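Local structure of 5-formaminoimidazole-4-carboxamide-1-(beta)-D-ribofuranosyl 5'-monophosphate synthetase (Methanocaldococcus jannaschii, 2R7L) at residues 206-210 / 222-228. The protein catalyses the ATP- and formate-dependent formylation of AICAR to FAICAR without folates, a step of de novo purine biosynthesis, as a homohexameric ATP-grasp ligase. Numbering follows the deposited sequence.
With AMZ (aminoimidazole 4-carboxamide ribonucleotide), chain F; ATP (adenosine-5'-triphosphate), chain E.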
ATOM      1  N   ASN A 206      30.732 -14.557   4.298  1.00 24.14           N
ATOM      2  CA  ASN A 206      30.385 -14.162   2.939  1.00 26.69           C
ATOM      3  C   ASN A 206      29.310 -13.072   2.857  1.00 31.52           C
ATOM      4  O   ASN A 206      28.209 -13.205   3.409  1.00 28.78           O
ATOM      5  CB  ASN A 206      29.920 -15.379   2.147  1.00 29.16           C
ATOM      6  CG  ASN A 206      29.635 -15.059   0.687  1.00 31.10           C
ATOM      7  OD1 ASN A 206      28.744 -15.650   0.090  1.00 32.37           O
ATOM      8  ND2 ASN A 206      30.400 -14.135   0.104  1.00 28.40           N
ATOM      9  N   PHE A 207      29.651 -11.996   2.161  1.00 30.17           N
ATOM     10  CA  PHE A 207      28.704 -10.941   1.821  1.00 27.22           C
ATOM     11  C   PHE A 207      28.862 -10.665   0.343  1.00 29.51           C
ATOM     12  O   PHE A 207      29.868 -10.102  -0.073  1.00 31.40           O
ATOM     13  CB  PHE A 207      29.037  -9.661   2.586  1.00 25.29           C
ATOM     14  CG  PHE A 207      28.856  -9.776   4.071  1.00 28.18           C
ATOM     15  CD1 PHE A 207      27.618  -9.550   4.650  1.00 23.97           C
ATOM     16  CD2 PHE A 207      29.931 -10.096   4.893  1.00 29.89           C
ATOM     17  CE1 PHE A 207      27.447  -9.645   6.024  1.00 24.77           C
ATOM     18  CE2 PHE A 207      29.768 -10.198   6.261  1.00 25.69           C
ATOM     19  CZ  PHE A 207      28.512  -9.974   6.828  1.00 28.95           C
ATOM     20  N   CYS A 208      27.891 -11.107  -0.453  1.00 32.48           N
ATOM     21  CA  CYS A 208      27.814 -10.706  -1.845  1.00 24.81           C
ATOM     22  C   CYS A 208      26.990  -9.422  -1.897  1.00 28.35           C
ATOM     23  O   CYS A 208      25.785  -9.429  -1.665  1.00 27.03           O
ATOM     24  CB  CYS A 208      27.195 -11.811  -2.701  1.00 27.70           C
ATOM     25  SG  CYS A 208      28.035 -13.438  -2.538  1.00 34.89           S
ATOM     26  N   ILE A 209      27.666  -8.313  -2.176  1.00 30.86           N
ATOM     27  CA  ILE A 209      27.071  -6.988  -2.071  1.00 27.13           C
ATOM     28  C   ILE A 209      26.591  -6.489  -3.428  1.00 33.23           C
ATOM     29  O   ILE A 209      27.371  -6.373  -4.383  1.00 25.23           O
ATOM     30  CB  ILE A 209      28.077  -5.996  -1.457  1.00 31.86           C
ATOM     31  CG1 ILE A 209      28.592  -6.552  -0.119  1.00 25.39           C
ATOM     32  CG2 ILE A 209      27.434  -4.632  -1.269  1.00 25.13           C
ATOM     33  CD1 ILE A 209      29.937  -5.990   0.330  1.00 34.44           C
ATOM     34  N   HIS A 210      25.296  -6.209  -3.517  1.00 24.75           N
ATOM     35  CA  HIS A 210      24.709  -5.801  -4.787  1.00 30.07           C
ATOM     36  C   HIS A 210      24.537  -4.284  -4.851  1.00 23.82           C
ATOM     37  O   HIS A 210      23.765  -3.690  -4.088  1.00 29.03           O
ATOM     38  CB  HIS A 210      23.401  -6.553  -5.036  1.00 25.50           C
ATOM     39  CG  HIS A 210      23.515  -8.033  -4.821  1.00 29.19           C
ATOM     40  ND1 HIS A 210      23.891  -8.905  -5.820  1.00 22.08           N
ATOM     41  CD2 HIS A 210      23.319  -8.791  -3.716  1.00 22.45           C
ATOM     42  CE1 HIS A 210      23.916 -10.136  -5.342  1.00 26.21           C
ATOM     43  NE2 HIS A 210      23.569 -10.094  -4.068  1.00 31.06           N
ATOM     44  N   LEU A 222      23.453   1.122  -2.637  1.00 25.73           N
ATOM     45  CA  LEU A 222      23.427  -0.227  -2.090  1.00 25.89           C
ATOM     46  C   LEU A 222      22.012  -0.801  -2.077  1.00 31.44           C
ATOM     47  O   LEU A 222      21.100  -0.252  -1.428  1.00 29.36           O
ATOM     48  CB  LEU A 222      24.026  -0.254  -0.682  1.00 25.80           C
ATOM     49  CG  LEU A 222      23.857  -1.556   0.103  1.00 27.10           C
ATOM     50  CD1 LEU A 222      24.671  -2.683  -0.510  1.00 22.60           C
ATOM     51  CD2 LEU A 222      24.251  -1.323   1.555  1.00 28.55           C
ATOM     52  N   LEU A 223      21.839  -1.917  -2.782  1.00 26.03           N
ATOM     53  CA  LEU A 223      20.521  -2.520  -2.971  1.00 29.80           C
ATOM     54  C   LEU A 223      20.257  -3.716  -2.063  1.00 26.47           C
ATOM     55  O   LEU A 223      19.125  -3.943  -1.646  1.00 28.74           O
ATOM     56  CB  LEU A 223      20.310  -2.914  -4.444  1.00 19.11           C
ATOM     57  CG  LEU A 223      19.590  -1.895  -5.343  1.00 25.68           C
ATOM     58  CD1 LEU A 223      18.162  -1.721  -4.882  1.00 28.22           C
ATOM     59  CD2 LEU A 223      20.295  -0.540  -5.376  1.00 24.24           C
ATOM     60  N   GLY A 224      21.299  -4.478  -1.757  1.00 27.68           N
ATOM     61  CA  GLY A 224      21.141  -5.647  -0.900  1.00 20.99           C
ATOM     62  C   GLY A 224      22.348  -6.562  -0.847  1.00 27.83           C
ATOM     63  O   GLY A 224      23.397  -6.268  -1.438  1.00 27.95           O
ATOM     64  N   MET A 225      22.197  -7.682  -0.136  1.00 23.34           N
ATOM     65  CA  MET A 225      23.306  -8.607   0.094  1.00 23.96           C
ATOM     66  C   MET A 225      22.770 -10.005   0.314  1.00 24.57           C
ATOM     67  O   MET A 225      21.697 -10.181   0.910  1.00 25.26           O
ATOM     68  CB  MET A 225      24.089  -8.216   1.358  1.00 25.75           C
ATOM     69  CG  MET A 225      24.625  -6.801   1.391  1.00 22.12           C
ATOM     70  SD  MET A 225      25.525  -6.541   2.938  1.00 29.69           S
ATOM     71  CE  MET A 225      26.024  -4.828   2.766  1.00 22.80           C
ATOM     72  N   ASP A 226      23.536 -10.994  -0.134  1.00 20.71           N
ATOM     73  CA  ASP A 226      23.241 -12.396   0.147  1.00 26.80           C
ATOM     74  C   ASP A 226      24.526 -13.134   0.510  1.00 27.82           C
ATOM     75  O   ASP A 226      25.636 -12.649   0.262  1.00 28.19           O
ATOM     76  CB  ASP A 226      22.595 -13.079  -1.068  1.00 25.01           C
ATOM     77  CG  ASP A 226      23.578 -13.272  -2.228  1.00 34.85           C
ATOM     78  OD1 ASP A 226      23.921 -12.261  -2.876  1.00 34.93           O
ATOM     79  OD2 ASP A 226      23.994 -14.429  -2.503  1.00 33.87           O
ATOM     80  N   LYS A 227      24.370 -14.305   1.112  1.00 24.54           N
ATOM     81  CA  LYS A 227      25.480 -15.234   1.239  1.00 29.53           C
ATOM     82  C   LYS A 227      25.146 -16.465   0.412  1.00 33.12           C
ATOM     83  O   LYS A 227      23.983 -16.865   0.326  1.00 31.35           O
ATOM     84  CB  LYS A 227      25.771 -15.572   2.704  1.00 35.06           C
ATOM     85  CG  LYS A 227      24.773 -16.482   3.375  1.00 28.36           C
ATOM     86  CD  LYS A 227      25.349 -17.045   4.662  1.00 29.91           C
ATOM     87  CE  LYS A 227      24.512 -18.194   5.168  1.00 37.42           C
ATOM     88  NZ  LYS A 227      25.227 -19.008   6.177  1.00 27.87           N
ATOM     89  N   ARG A 228      26.161 -17.043  -0.221  1.00 23.98           N
ATOM     90  CA  ARG A 228      25.956 -18.166  -1.123  1.00 31.95           C
ATOM     91  C   ARG A 228      25.561 -19.415  -0.361  1.00 27.37           C
ATOM     92  O   ARG A 228      25.944 -19.594   0.797  1.00 23.47           O
ATOM     93  CB  ARG A 228      27.228 -18.463  -1.917  1.00 32.03           C
ATOM     94  CG  ARG A 228      27.775 -17.296  -2.704  1.00 36.49           C
ATOM     95  CD  ARG A 228      26.741 -16.779  -3.679  1.00 41.09           C
ATOM     96  NE  ARG A 228      27.362 -16.229  -4.876  1.00 44.24           N
ATOM     97  CZ  ARG A 228      26.864 -15.223  -5.585  1.00 43.72           C
ATOM     98  NH1 ARG A 228      25.731 -14.641  -5.215  1.00 35.31           N
ATOM     99  NH2 ARG A 228      27.505 -14.795  -6.665  1.00 42.61           N
TER
HETATM  100  O5  AMZ F 401      21.988 -17.745  -7.315  1.00 35.53           O
HETATM  101  C6  AMZ F 401      23.124 -17.406  -7.657  1.00 33.97           C
HETATM  102  N2  AMZ F 401      23.997 -16.795  -6.861  1.00 26.89           N
HETATM  103  C3A AMZ F 401      23.626 -17.689  -9.063  1.00 27.91           C
HETATM  104  C7A AMZ F 401      24.904 -17.478  -9.550  1.00 31.41           C
HETATM  105  N3  AMZ F 401      25.952 -16.978  -8.893  1.00 25.65           N
HETATM  106  N1  AMZ F 401      22.893 -18.210 -10.039  1.00 32.69           N
HETATM  107  C5  AMZ F 401      23.689 -18.316 -11.113  1.00 26.94           C
HETATM  108  N   AMZ F 401      24.913 -17.870 -10.811  1.00 35.75           N
HETATM  109  C1  AMZ F 401      26.073 -17.809 -11.733  1.00 40.42           C
HETATM  110  C2  AMZ F 401      26.890 -19.101 -11.745  1.00 42.31           C
HETATM  111  C3  AMZ F 401      26.427 -19.802 -13.009  1.00 45.06           C
HETATM  112  O2  AMZ F 401      27.530 -20.490 -13.597  1.00 52.16           O
HETATM  113  O1  AMZ F 401      28.272 -18.742 -11.863  1.00 50.91           O
HETATM  114  O   AMZ F 401      25.487 -17.657 -13.036  1.00 38.43           O
HETATM  115  C   AMZ F 401      26.046 -18.637 -13.917  1.00 48.29           C
HETATM  116  C4  AMZ F 401      24.934 -19.020 -14.913  1.00 41.52           C
HETATM  117  O3  AMZ F 401      23.793 -19.504 -14.211  1.00 32.80           O
HETATM  118  P   AMZ F 401      23.026 -20.779 -14.747  1.00 35.93           P
HETATM  119  OP1 AMZ F 401      22.359 -20.597 -16.063  1.00 38.70           O
HETATM  120  O4  AMZ F 401      24.093 -21.979 -14.825  1.00 41.19           O
HETATM  121  OP2 AMZ F 401      21.953 -21.203 -13.610  1.00 34.79           O
HETATM  122  PG  ATP E 400      29.508 -18.302  -8.606  1.00 56.33           P
HETATM  123  O1G ATP E 400      28.999 -17.605  -9.848  1.00 53.25           O
HETATM  124  O2G ATP E 400      29.506 -17.438  -7.360  1.00 46.99           O
HETATM  125  O3G ATP E 400      28.920 -19.678  -8.402  1.00 56.65           O
HETATM  126  PB  ATP E 400      32.200 -17.428  -8.947  1.00 47.22           P
HETATM  127  O1B ATP E 400      31.531 -16.077  -8.875  1.00 49.54           O
HETATM  128  O2B ATP E 400      33.143 -17.704 -10.097  1.00 50.83           O
HETATM  129  O3B ATP E 400      31.073 -18.589  -8.932  1.00 49.13           O
HETATM  130  PA  ATP E 400      34.248 -18.600  -7.298  1.00 40.04           P
HETATM  131  O1A ATP E 400      35.508 -17.774  -7.316  1.00 36.87           O
HETATM  132  O2A ATP E 400      34.091 -19.833  -8.145  1.00 40.82           O
HETATM  133  O3A ATP E 400      32.991 -17.605  -7.548  1.00 46.35           O
HETATM  134  O5' ATP E 400      33.999 -19.026  -5.775  1.00 38.31           O
HETATM  135  C5' ATP E 400      33.122 -20.101  -5.485  1.00 38.81           C
HETATM  136  C4' ATP E 400      33.072 -20.264  -3.975  1.00 39.60           C
HETATM  137  O4' ATP E 400      34.343 -20.695  -3.477  1.00 36.02           O
HETATM  138  C3' ATP E 400      32.778 -18.960  -3.254  1.00 39.04           C
HETATM  139  O3' ATP E 400      31.373 -18.713  -3.142  1.00 46.13           O
HETATM  140  C2' ATP E 400      33.436 -19.171  -1.904  1.00 39.09           C
HETATM  141  O2' ATP E 400      32.552 -19.863  -1.023  1.00 36.32           O
HETATM  142  C1' ATP E 400      34.621 -20.077  -2.216  1.00 31.08           C
HETATM  143  N9  ATP E 400      35.811 -19.221  -2.376  1.00 32.87           N
HETATM  144  C8  ATP E 400      36.182 -18.627  -3.527  1.00 29.06           C
HETATM  145  N7  ATP E 400      37.309 -17.895  -3.350  1.00 31.25           N
HETATM  146  C5  ATP E 400      37.685 -18.033  -2.064  1.00 31.49           C
HETATM  147  C6  ATP E 400      38.797 -17.535  -1.225  1.00 30.22           C
HETATM  148  N6  ATP E 400      39.754 -16.720  -1.733  1.00 30.68           N
HETATM  149  N1  ATP E 400      38.808 -17.908   0.070  1.00 33.53           N
HETATM  150  C2  ATP E 400      37.856 -18.714   0.591  1.00 30.45           C
HETATM  151  N3  ATP E 400      36.828 -19.208  -0.117  1.00 28.55           N
HETATM  152  C4  ATP E 400      36.684 -18.898  -1.423  1.00 29.35           C
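C208 and D226 form a hydrogen-bonded antiparallel pair, C208 N reaching D226 O at 2.8 Å, in the β-hairpin of strands 205-214 and 219-230 within the ATP-grasp domain. The N-to-C directions of the two segments are 146° apart, their axes 4.7 Å at closest. I209 and M225 make the next, non-hydrogen-bonded pair; beyond it H210 faces both L223 and G224 in a classic β bulge, where H210 O accepts L223 N at 2.9 Å and G224 N only weakly. On the I209 face, I209 CG2 presses tightly on L222 CD1, and M225 SD meets the F207 ring obliquely in a Met-aromatic contact. C208, H210 and D226 share the other face of the sheet. There H210 NE2 donates to D226 OD1, ring and carboxylate nearly coplanar; the 2.5 Å length is unusually short and best read with caution. D226 OD2 offers its syn lone pair to R228 NH1 in a 3.2 Å salt bridge. D316 pairs with R228 NH2, and weak bonds run from R228 NE and NH2 to ATP O2G. Without the guanidinium, as with an alanine here, D226 OD2 would probably lose its salt-bridge mate and the γ-phosphate a positive neighbour. N206 CG stands opposite the backbone N (chi1 -176°), bringing OD1 to R228 N, the donor in the carbonyl plane, while ND2 bonds S298 O. The R228 guanidinium lies between AMZ N2 and C208 SG, SG 3.7 Å from NE.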